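Local coordinates for G-protein alpha subunit Galpha7 (Naegleria fowleri, PDB 6NE6) that probably acts as the guanine nucleotide-binding alpha subunit of a heterotrimeric G protein, switching between GDP- and GTP-bound states to relay signals, at residues F170-F175 with T319-L323; D299-V303 with R314-I318; I61-K65 with A80-E84; P70-N76 with E108-A114. One frame throughout, in Å; residues are numbered along the deposited sequence. Where two conformers were deposited one is given.

Contact 1: F170-F175 with T319-L323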
# COMPACT_ATOMS: atom_id res chain seq x y z
N PHE A 170 -2.04 12.70 -21.90
CA PHE A 170 -2.87 11.60 -22.35
C PHE A 170 -3.85 12.12 -23.38
O PHE A 170 -4.53 13.12 -23.13
CB PHE A 170 -3.61 10.97 -21.18
CG PHE A 170 -4.56 9.89 -21.57
CD1 PHE A 170 -4.10 8.64 -21.93
CD2 PHE A 170 -5.92 10.13 -21.56
CE1 PHE A 170 -4.98 7.64 -22.29
CE2 PHE A 170 -6.81 9.13 -21.92
CZ PHE A 170 -6.33 7.89 -22.28
N LYS A 171 -3.91 11.45 -24.53
CA LYS A 171 -4.69 11.92 -25.68
C LYS A 171 -4.47 13.42 -25.92
O LYS A 171 -5.41 14.19 -26.09
CB LYS A 171 -6.17 11.60 -25.51
CG LYS A 171 -6.44 10.10 -25.46
CD LYS A 171 -7.93 9.80 -25.45
CE LYS A 171 -8.19 8.29 -25.36
NZ LYS A 171 -9.64 7.98 -25.26
N ASN A 172 -3.19 13.81 -25.92
CA ASN A 172 -2.75 15.18 -26.20
C ASN A 172 -3.29 16.21 -25.21
O ASN A 172 -3.40 17.39 -25.55
CB ASN A 172 -3.10 15.59 -27.64
CG ASN A 172 -2.54 14.63 -28.66
OD1 ASN A 172 -3.27 14.04 -29.45
ND2 ASN A 172 -1.22 14.46 -28.65
N LEU A 173 -3.63 15.79 -23.99
CA LEU A 173 -4.08 16.72 -22.96
C LEU A 173 -3.29 16.52 -21.68
O LEU A 173 -2.92 15.38 -21.34
CB LEU A 173 -5.58 16.57 -22.68
CG LEU A 173 -6.43 16.97 -23.89
CD1 LEU A 173 -7.85 16.47 -23.75
CD2 LEU A 173 -6.38 18.48 -24.04
N PRO A 174 -3.02 17.60 -20.95
CA PRO A 174 -2.18 17.49 -19.75
C PRO A 174 -2.95 17.07 -18.52
O PRO A 174 -4.05 17.56 -18.24
CB PRO A 174 -1.62 18.91 -19.59
CG PRO A 174 -2.68 19.80 -20.18
CD PRO A 174 -3.25 19.00 -21.34
N PHE A 175 -2.32 16.17 -17.77
CA PHE A 175 -2.82 15.62 -16.52
C PHE A 175 -1.72 15.64 -15.48
O PHE A 175 -0.54 15.80 -15.79
CB PHE A 175 -3.27 14.16 -16.67
CG PHE A 175 -4.52 13.96 -17.46
CD1 PHE A 175 -5.71 13.69 -16.80
CD2 PHE A 175 -4.50 13.97 -18.85
CE1 PHE A 175 -6.88 13.46 -17.52
CE2 PHE A 175 -5.66 13.74 -19.57
CZ PHE A 175 -6.85 13.49 -18.91
N THR A 319 -8.60 7.74 -17.11
CA THR A 319 -8.35 9.03 -17.76
C THR A 319 -9.23 9.19 -19.00
O THR A 319 -9.68 10.31 -19.28
CB THR A 319 -6.87 9.20 -18.11
OG1 THR A 319 -6.43 8.13 -18.95
CG2 THR A 319 -6.02 9.22 -16.83
N SER A 320 -9.51 8.11 -19.71
CA SER A 320 -10.44 8.21 -20.83
C SER A 320 -11.82 8.63 -20.34
O SER A 320 -12.48 9.47 -20.97
CB SER A 320 -10.54 6.87 -21.57
OG SER A 320 -9.32 6.57 -22.21
N ASP A 321 -12.26 8.08 -19.22
CA ASP A 321 -13.57 8.45 -18.71
C ASP A 321 -13.59 9.89 -18.23
O ASP A 321 -14.59 10.59 -18.42
CB ASP A 321 -14.00 7.51 -17.60
CG ASP A 321 -15.41 7.77 -17.16
OD1 ASP A 321 -16.33 7.58 -17.99
OD2 ASP A 321 -15.61 8.19 -16.01
N ILE A 322 -12.51 10.34 -17.59
CA ILE A 322 -12.43 11.75 -17.19
C ILE A 322 -12.60 12.65 -18.41
O ILE A 322 -13.36 13.63 -18.38
CB ILE A 322 -11.10 12.04 -16.48
CG1 ILE A 322 -11.09 11.42 -15.09
CG2 ILE A 322 -10.88 13.54 -16.38
CD1 ILE A 322 -9.71 11.43 -14.45
N LEU A 323 -11.91 12.32 -19.49
CA LEU A 323 -12.01 13.13 -20.70
C LEU A 323 -13.42 13.09 -21.27
O LEU A 323 -13.92 14.10 -21.77
CB LEU A 323 -11.00 12.66 -21.75
CG LEU A 323 -9.54 13.01 -21.48
CD1 LEU A 323 -8.67 12.61 -22.65
CD2 LEU A 323 -9.41 14.51 -21.20
O HOH W 1 -12.02 9.73 -23.70
O HOH W 2 -9.66 5.33 -24.98

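Contact 2: D299-V303 with R314-I318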
# COMPACT_ATOMS: atom_id res chain seq x y z
N ASP A 299 -17.27 5.75 -11.03
CA ASP A 299 -17.12 4.33 -11.36
C ASP A 299 -16.32 3.65 -10.26
O ASP A 299 -15.77 4.30 -9.37
CB ASP A 299 -16.46 4.18 -12.74
CG ASP A 299 -16.95 2.97 -13.51
OD1 ASP A 299 -17.53 2.04 -12.90
OD2 ASP A 299 -16.75 2.95 -14.73
N VAL A 300 -16.25 2.32 -10.33
CA VAL A 300 -15.49 1.50 -9.39
C VAL A 300 -14.60 0.57 -10.20
O VAL A 300 -15.08 -0.06 -11.16
CB VAL A 300 -16.39 0.68 -8.45
CG1 VAL A 300 -15.56 -0.22 -7.56
CG2 VAL A 300 -17.27 1.60 -7.59
N PHE A 301 -13.32 0.49 -9.85
CA PHE A 301 -12.35 -0.34 -10.58
C PHE A 301 -11.60 -1.23 -9.61
O PHE A 301 -11.21 -0.79 -8.52
CB PHE A 301 -11.32 0.51 -11.36
CG PHE A 301 -11.89 1.32 -12.49
CD1 PHE A 301 -11.95 0.80 -13.77
CD2 PHE A 301 -12.34 2.61 -12.27
CE1 PHE A 301 -12.48 1.56 -14.82
CE2 PHE A 301 -12.86 3.37 -13.32
CZ PHE A 301 -12.94 2.85 -14.58
N PHE A 302 -11.37 -2.48 -10.01
CA PHE A 302 -10.44 -3.34 -9.31
C PHE A 302 -9.06 -3.13 -9.91
O PHE A 302 -8.93 -2.98 -11.13
CB PHE A 302 -10.83 -4.82 -9.44
CG PHE A 302 -12.17 -5.15 -8.84
CD1 PHE A 302 -12.32 -5.26 -7.47
CD2 PHE A 302 -13.28 -5.34 -9.65
CE1 PHE A 302 -13.53 -5.57 -6.91
CE2 PHE A 302 -14.51 -5.65 -9.10
CZ PHE A 302 -14.63 -5.76 -7.72
N VAL A 303 -8.02 -3.16 -9.07
CA VAL A 303 -6.67 -2.95 -9.58
C VAL A 303 -5.66 -3.68 -8.70
O VAL A 303 -5.91 -3.97 -7.53
CB VAL A 303 -6.34 -1.44 -9.69
CG1 VAL A 303 -6.21 -0.82 -8.33
CG2 VAL A 303 -5.08 -1.22 -10.52
N ARG A 314 -5.91 0.14 -16.15
CA ARG A 314 -6.99 0.75 -15.37
C ARG A 314 -6.89 2.27 -15.38
O ARG A 314 -7.91 2.96 -15.44
CB ARG A 314 -6.96 0.22 -13.93
CG ARG A 314 -7.18 -1.28 -13.81
CD ARG A 314 -8.65 -1.70 -14.01
NE ARG A 314 -8.74 -3.15 -14.06
CZ ARG A 314 -8.62 -3.86 -15.18
NH1 ARG A 314 -8.43 -3.24 -16.33
NH2 ARG A 314 -8.69 -5.19 -15.15
N LEU A 315 -5.67 2.81 -15.33
CA LEU A 315 -5.54 4.26 -15.31
C LEU A 315 -5.92 4.86 -16.65
O LEU A 315 -6.48 5.96 -16.69
CB LEU A 315 -4.11 4.66 -14.92
CG LEU A 315 -3.79 4.34 -13.45
CD1 LEU A 315 -2.34 4.63 -13.13
CD2 LEU A 315 -4.71 5.09 -12.50
N GLU A 316 -5.66 4.14 -17.75
CA GLU A 316 -6.11 4.59 -19.06
C GLU A 316 -7.63 4.59 -19.15
O GLU A 316 -8.22 5.48 -19.77
CB GLU A 316 -5.51 3.70 -20.15
N GLN A 317 -8.28 3.60 -18.54
CA GLN A 317 -9.74 3.61 -18.50
C GLN A 317 -10.24 4.82 -17.73
O GLN A 317 -11.20 5.50 -18.15
CB GLN A 317 -10.27 2.34 -17.85
CG GLN A 317 -10.08 1.06 -18.62
CD GLN A 317 -10.60 -0.12 -17.81
OE1 GLN A 317 -9.86 -0.73 -17.06
NE2 GLN A 317 -11.90 -0.39 -17.93
N ILE A 318 -9.61 5.11 -16.59
CA ILE A 318 -10.01 6.25 -15.77
C ILE A 318 -9.79 7.56 -16.52
O ILE A 318 -10.68 8.40 -16.59
CB ILE A 318 -9.26 6.22 -14.43
CG1 ILE A 318 -9.67 4.98 -13.62
CG2 ILE A 318 -9.51 7.51 -13.67
CD1 ILE A 318 -8.85 4.77 -12.36

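Contact 3: I61-K65 with A80-E84. With EDO (1,2-ethanediol), chain J.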
# COMPACT_ATOMS: atom_id res chain seq x y z
N ILE A 61 8.67 -12.44 15.47
CA ILE A 61 9.16 -12.98 16.74
C ILE A 61 8.11 -12.80 17.82
O ILE A 61 7.80 -13.74 18.57
CB ILE A 61 10.49 -12.31 17.14
CG1 ILE A 61 11.60 -12.72 16.18
CG2 ILE A 61 10.88 -12.70 18.59
CD1 ILE A 61 12.83 -11.79 16.24
N GLN A 62 7.54 -11.60 17.93
CA GLN A 62 6.49 -11.37 18.93
C GLN A 62 5.30 -12.29 18.69
O GLN A 62 4.68 -12.78 19.64
CB GLN A 62 6.04 -9.91 18.90
CG GLN A 62 7.13 -8.90 19.18
CD GLN A 62 8.04 -9.33 20.30
OE1 GLN A 62 7.59 -9.61 21.41
NE2 GLN A 62 9.33 -9.39 20.01
N ALA A 63 4.98 -12.53 17.41
CA ALA A 63 3.86 -13.40 17.07
C ALA A 63 4.09 -14.82 17.57
O ALA A 63 3.14 -15.48 18.01
CB ALA A 63 3.64 -13.39 15.55
N THR A 64 5.33 -15.33 17.48
CA THR A 64 5.57 -16.69 17.99
C THR A 64 5.32 -16.74 19.49
O THR A 64 4.87 -17.77 20.02
CB THR A 64 7.00 -17.19 17.71
OG1 THR A 64 7.95 -16.47 18.53
CG2 THR A 64 7.36 -17.11 16.23
N LYS A 65 5.60 -15.64 20.19
CA LYS A 65 5.32 -15.59 21.62
C LYS A 65 3.82 -15.56 21.89
O LYS A 65 3.34 -16.28 22.77
CB LYS A 65 6.03 -14.38 22.23
CG LYS A 65 7.54 -14.53 22.21
CD LYS A 65 8.22 -13.27 22.72
CE LYS A 65 9.70 -13.50 22.90
NZ LYS A 65 10.39 -12.30 23.46
N ALA A 80 16.80 -14.49 17.90
CA ALA A 80 15.56 -13.73 17.99
C ALA A 80 15.65 -12.65 19.06
O ALA A 80 15.18 -11.52 18.86
CB ALA A 80 14.39 -14.67 18.28
N GLU A 81 16.26 -12.97 20.21
CA GLU A 81 16.45 -11.96 21.26
C GLU A 81 17.33 -10.82 20.77
O GLU A 81 17.06 -9.65 21.07
CB GLU A 81 17.04 -12.60 22.51
CG GLU A 81 16.09 -13.51 23.26
CD GLU A 81 16.50 -13.70 24.71
OE1 GLU A 81 15.99 -12.95 25.57
OE2 GLU A 81 17.33 -14.59 24.98
N LYS A 82 18.38 -11.13 20.01
CA LYS A 82 19.23 -10.07 19.45
C LYS A 82 18.42 -9.15 18.55
O LYS A 82 18.53 -7.92 18.64
CB LYS A 82 20.40 -10.68 18.68
CG LYS A 82 21.10 -9.68 17.75
CD LYS A 82 22.10 -10.34 16.80
CE LYS A 82 22.69 -9.32 15.83
NZ LYS A 82 23.77 -9.86 14.95
N ILE A 83 17.60 -9.72 17.66
CA ILE A 83 16.83 -8.90 16.73
C ILE A 83 15.81 -8.05 17.48
O ILE A 83 15.63 -6.87 17.16
CB ILE A 83 16.18 -9.80 15.66
CG1 ILE A 83 17.25 -10.22 14.63
CG2 ILE A 83 15.00 -9.08 15.01
CD1 ILE A 83 17.02 -11.57 13.95
N GLU A 84 15.15 -8.63 18.49
CA GLU A 84 14.23 -7.86 19.33
C GLU A 84 14.91 -6.63 19.92
O GLU A 84 14.36 -5.52 19.89
CB GLU A 84 13.71 -8.73 20.47
CG GLU A 84 12.68 -9.75 20.10
CD GLU A 84 12.02 -10.35 21.32
OE1 GLU A 84 12.75 -10.86 22.19
OE2 GLU A 84 10.79 -10.26 21.44
C1 EDO J . 12.87 -14.01 21.57
O1 EDO J . 12.98 -13.30 22.81
C2 EDO J . 12.97 -15.51 21.83
O2 EDO J . 12.24 -15.84 23.02

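Contact 4: P70-N76 with E108-A114. With EDO (1,2-ethanediol), chain E.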
# COMPACT_ATOMS: atom_id res chain seq x y z
N PRO A 70 7.29 -22.30 20.66
CA PRO A 70 8.70 -22.20 21.03
C PRO A 70 9.60 -22.27 19.81
O PRO A 70 9.34 -22.99 18.84
CB PRO A 70 8.91 -23.40 21.96
CG PRO A 70 7.55 -23.78 22.42
CD PRO A 70 6.62 -23.45 21.30
N ILE A 71 10.68 -21.49 19.86
CA ILE A 71 11.65 -21.53 18.79
C ILE A 71 12.47 -22.82 18.89
O ILE A 71 12.73 -23.34 19.99
CB ILE A 71 12.51 -20.26 18.84
CG1 ILE A 71 11.69 -19.09 18.28
CG2 ILE A 71 13.83 -20.43 18.13
CD1 ILE A 71 12.28 -17.71 18.54
N SER A 72 12.83 -23.37 17.73
CA SER A 72 13.32 -24.75 17.68
C SER A 72 14.64 -24.97 18.42
O SER A 72 14.87 -26.06 18.95
CB SER A 72 13.48 -25.20 16.23
OG SER A 72 14.54 -24.52 15.60
N THR A 73 15.53 -23.98 18.43
CA THR A 73 16.88 -24.16 18.96
C THR A 73 17.25 -22.97 19.82
O THR A 73 16.73 -21.86 19.66
CB THR A 73 17.95 -24.31 17.86
OG1 THR A 73 17.99 -23.11 17.08
CG2 THR A 73 17.64 -25.48 16.94
N GLU A 74 18.18 -23.20 20.75
CA GLU A 74 18.70 -22.11 21.57
C GLU A 74 19.41 -21.08 20.70
O GLU A 74 19.34 -19.88 20.96
CB GLU A 74 19.64 -22.63 22.65
CG GLU A 74 20.22 -21.52 23.53
CD GLU A 74 19.17 -20.85 24.41
OE1 GLU A 74 18.04 -21.38 24.54
OE2 GLU A 74 19.47 -19.77 24.98
N GLU A 75 20.10 -21.54 19.66
CA GLU A 75 20.76 -20.60 18.75
C GLU A 75 19.76 -19.64 18.11
O GLU A 75 20.00 -18.42 18.08
CB GLU A 75 21.52 -21.38 17.67
CG GLU A 75 22.18 -20.49 16.65
CD GLU A 75 22.73 -21.27 15.47
OE1 GLU A 75 23.22 -22.41 15.66
OE2 GLU A 75 22.68 -20.74 14.33
N ASN A 76 18.65 -20.15 17.59
CA ASN A 76 17.65 -19.25 16.99
C ASN A 76 16.91 -18.43 18.05
O ASN A 76 16.46 -17.32 17.76
CB ASN A 76 16.66 -20.04 16.14
CG ASN A 76 17.17 -20.29 14.74
OD1 ASN A 76 18.26 -19.84 14.39
ND2 ASN A 76 16.39 -21.01 13.95
N GLU A 108 18.60 -16.43 8.58
CA GLU A 108 18.53 -17.70 9.30
C GLU A 108 17.21 -17.82 10.05
O GLU A 108 16.57 -18.89 10.03
CB GLU A 108 19.74 -17.83 10.24
CG GLU A 108 19.97 -19.22 10.80
CD GLU A 108 20.26 -20.28 9.73
OE1 GLU A 108 20.94 -19.99 8.71
OE2 GLU A 108 19.81 -21.42 9.92
N LEU A 109 16.76 -16.74 10.70
CA LEU A 109 15.47 -16.80 11.40
C LEU A 109 14.30 -16.99 10.44
O LEU A 109 13.26 -17.53 10.83
CB LEU A 109 15.25 -15.54 12.23
CG LEU A 109 15.56 -15.58 13.72
CD1 LEU A 109 14.90 -14.37 14.39
CD2 LEU A 109 15.09 -16.87 14.38
N TRP A 110 14.42 -16.52 9.20
CA TRP A 110 13.35 -16.73 8.24
C TRP A 110 13.14 -18.21 7.91
O TRP A 110 12.10 -18.56 7.33
CB TRP A 110 13.67 -15.89 7.00
CG TRP A 110 12.71 -15.89 5.82
CD1 TRP A 110 13.04 -16.07 4.52
CD2 TRP A 110 11.29 -15.65 5.84
NE1 TRP A 110 11.93 -15.98 3.72
CE2 TRP A 110 10.84 -15.72 4.50
CE3 TRP A 110 10.35 -15.38 6.85
CZ2 TRP A 110 9.50 -15.53 4.14
CZ3 TRP A 110 9.01 -15.21 6.49
CH2 TRP A 110 8.60 -15.28 5.14
N LYS A 111 14.09 -19.08 8.29
CA LYS A 111 13.94 -20.53 8.15
C LYS A 111 13.34 -21.20 9.38
O LYS A 111 13.03 -22.40 9.33
CB LYS A 111 15.31 -21.18 7.87
CG LYS A 111 16.07 -20.56 6.70
CD LYS A 111 17.47 -21.18 6.62
CE LYS A 111 18.47 -20.24 5.93
NZ LYS A 111 19.90 -20.72 6.12
N GLU A 112 13.16 -20.47 10.48
CA GLU A 112 12.73 -21.07 11.75
C GLU A 112 11.26 -21.47 11.67
O GLU A 112 10.41 -20.65 11.32
CB GLU A 112 12.98 -20.08 12.89
CG GLU A 112 12.19 -20.32 14.16
CD GLU A 112 12.56 -21.63 14.82
OE1 GLU A 112 13.75 -22.02 14.77
OE2 GLU A 112 11.66 -22.28 15.39
N PRO A 113 10.92 -22.72 11.98
CA PRO A 113 9.52 -23.15 11.83
C PRO A 113 8.53 -22.32 12.63
O PRO A 113 7.43 -22.05 12.13
CB PRO A 113 9.54 -24.62 12.28
CG PRO A 113 10.88 -24.84 12.92
CD PRO A 113 11.81 -23.85 12.29
N ALA A 114 8.87 -21.90 13.85
CA ALA A 114 7.94 -21.06 14.61
C ALA A 114 7.65 -19.76 13.88
O ALA A 114 6.51 -19.31 13.84
CB ALA A 114 8.49 -20.77 16.00
C1 EDO E . 14.97 -22.99 22.94
O1 EDO E . 16.06 -23.05 23.87
C2 EDO E . 14.95 -24.27 22.12
O2 EDO E . 14.74 -25.40 22.98
O HOH W 3 9.85 -24.29 16.28
O HOH W 4 17.22 -21.30 11.04

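Contact 1: F170-F175 with T319-L323
Two torsions bring Phe170 and Thr319 together: Phe170 carries CG opposite its backbone N (chi1 176°), and Thr319 places OG1 between its own N and carbonyl carbon (chi1 57°). The hydroxyl thus sits over the centre of one ring face, with Thr319 OG1 3.2 Å from Phe170 CE2, and Thr319 CB adds a CH-pi contact on the same face. The hydrogen bond of Thr319 OG1 goes back to Leu315 O, one helical turn earlier. Lys171 CG lies against the opposite face, nearer the rim, while Ser320 OG meets the ring edge close to its plane, 3.3 Å from Phe170 CZ. Extended beyond CG, Lys171 reaches only a weak hydrogen bond from NZ to Ser320 OG at 3.4 Å, backed by a water between NZ and OG; Ser320 OG also bonds to Glu316 O. Leu323 packs alongside, its CD2 lying 3.6 Å from both Leu173 CD1 and Phe175 CZ, and its CD1 near Phe170 and Lys171. The type I' turn from Phe170 to Leu173 joins strands 163-170 and 173-180 as a beta hairpin with a two-residue loop, and the packing of the C-terminal helix against that hairpin is characteristic of the Ras-like domain of G-protein alpha subunits.

Contact 2: D299-V303 with R314-I318
Phe301 contributes the greatest buried surface here, its ring met by three side chains from helix 308-326. Ile318 lies over one face: its CG1 makes a CH-pi contact 4.0 Å from the ring centroid and comes within 3.6 Å of Phe301 CE2. At the edge stands the amide of Gln317, nearly perpendicular to the ring (83°), with Gln317 NE2 3.7 Å from Phe301 CE1. Arg314, second in buried surface, passes obliquely, its CD 4.1 Å from Phe301 CD1. A bend at chi2 (-76°) turns the chain toward the strand backbone, and CG packs on Val303 CG2. The guanidinium then presents Arg314 NE to Phe302 O at 2.9 Å; the acceptor lies in the guanidinium plane and the donor almost in line with the C=O bond, although the angle at the hydrogen is a modest 132°. Strand and helix run nearly antiparallel, as expected where the last strand of a Ras-like nucleotide-binding sheet leads through a short connection into the C-terminal helix. Strand 242-248 lies beside this edge strand, and Ile318 also reaches Leu246 on it. A second bond steadies the guanidinium within the helix: Arg314 NH1 donates to Gln317 OE1 at 3.0 Å, from a position tilted out of the amide's carbonyl plane, and probably limits rotation of the group.

Contact 3: I61-K65 with A80-E84
Lys65 NZ is gripped by three oxygens: the two carboxylate oxygens of Glu84 and a hydroxyl of a bound 1,2-ethanediol. The bond from Lys65 NZ to Glu84 OE2, at 2.9 Å, is the sound half of the salt bridge, arriving on the syn side and 20° out of the carboxylate plane; that to OE1 is weak. The diol, probably from the crystallisation liquor, closes a small ring of bonds, its O1 accepting from Lys65 NZ at 2.9 Å and donating to Glu84 OE1 at 2.5 Å. The Lys65 and Glu84 side chains are both extended beyond CG and come from opposite directions, their charged ends meeting between the helices. The approach of Gln62 to the same carboxylate is too short to be trusted in the modelled conformer and says little.

Beside this polar rim Ile61 makes the apolar contact. With CG1 lying opposite its carbonyl carbon (chi1 -68°) and the chain extended at chi2, it sends CD1 towards the other helix, 3.9 Å from Ala80 CB and 3.7 Å from Ile83 CG2, while CG2 packs against the aliphatic part of Glu84. Leu109 and Ile115 cover this core from neighbouring helices. Segments 61-65 and 80-84, on helices 39-66 and 74-89, run with their axes 121° apart in what is, by family resemblance, the all-helical domain inserted into the Ras-like fold. The chemistry implies a layered joint: a hydrophobic centre bordered by paired opposite charges, whose exact geometry is probably influenced by the diol.

Contact 4: P70-N76 with E108-A114
The carboxylate of Glu112 and the amide of Asn76 stand almost perpendicular, 87° apart, and meet through one nearly straight bond of 2.9 Å from Asn76 ND2 to Glu112 OE1. The acceptor lies in the amide plane, and the donor takes the anti lone pair of OE1; Ser72 OG donates to the syn lone pair of Glu112 OE1 at 2.8 Å. At Glu112 OE2 the donors are tilted to opposite faces of the plane: Ser72 N from above it at 2.8 Å, Ala114 N on the anti side at 3.2 Å. Glu112 holds the N-cap position of helix 113-120 and accepts from Ala114 N as the capping bond. Its side chain reaches across because CG is anti to N (chi1 160°) and the chain then bends at chi2.

Thr73 caps the facing helix, its OG1 accepting from Asn76 N. The Asn76 amide is tied at both ends, OD1 to Arg79 and the second hydrogen of ND2 to a water shared with Glu108. Smaller apolar contacts flank the polar centre: Leu109 CD2 lies 4.0 Å from Asn76 CB, and Ile71 CG1 sits 4.3 Å from Ala114 CB. Two helix starts are thereby joined within the helical domain. Four protein donors, with a further water on OE2, satisfy the buried carboxylate without any cationic side chain among them, an environment that would probably stabilise its ionised form; the start of helix 113-120 may add to this.

In the fold
The four contacts fall into two pairs on opposite sides of the chain's centre. Contacts 1 and 2 share helix 308-326 and settle it on the sheet of the Ras-like domain, one at the hairpin, the other at the far edge strand; both centre on phenylalanine rings, with a weak polar bond in contact 1 and a sound arginine-to-backbone bond in contact 2. Contacts 3 and 4 share helix 74-89 and touch through Ile83 and Leu109, and Ala80 and Ile71. There a glutamate leads in each: Glu84 pairs with an exposed lysine, whereas buried Glu112 meets neutral donors. All four are partly buried; the centre of contact 2 lies about 17 Å from the centre of the chain, nearer than the others.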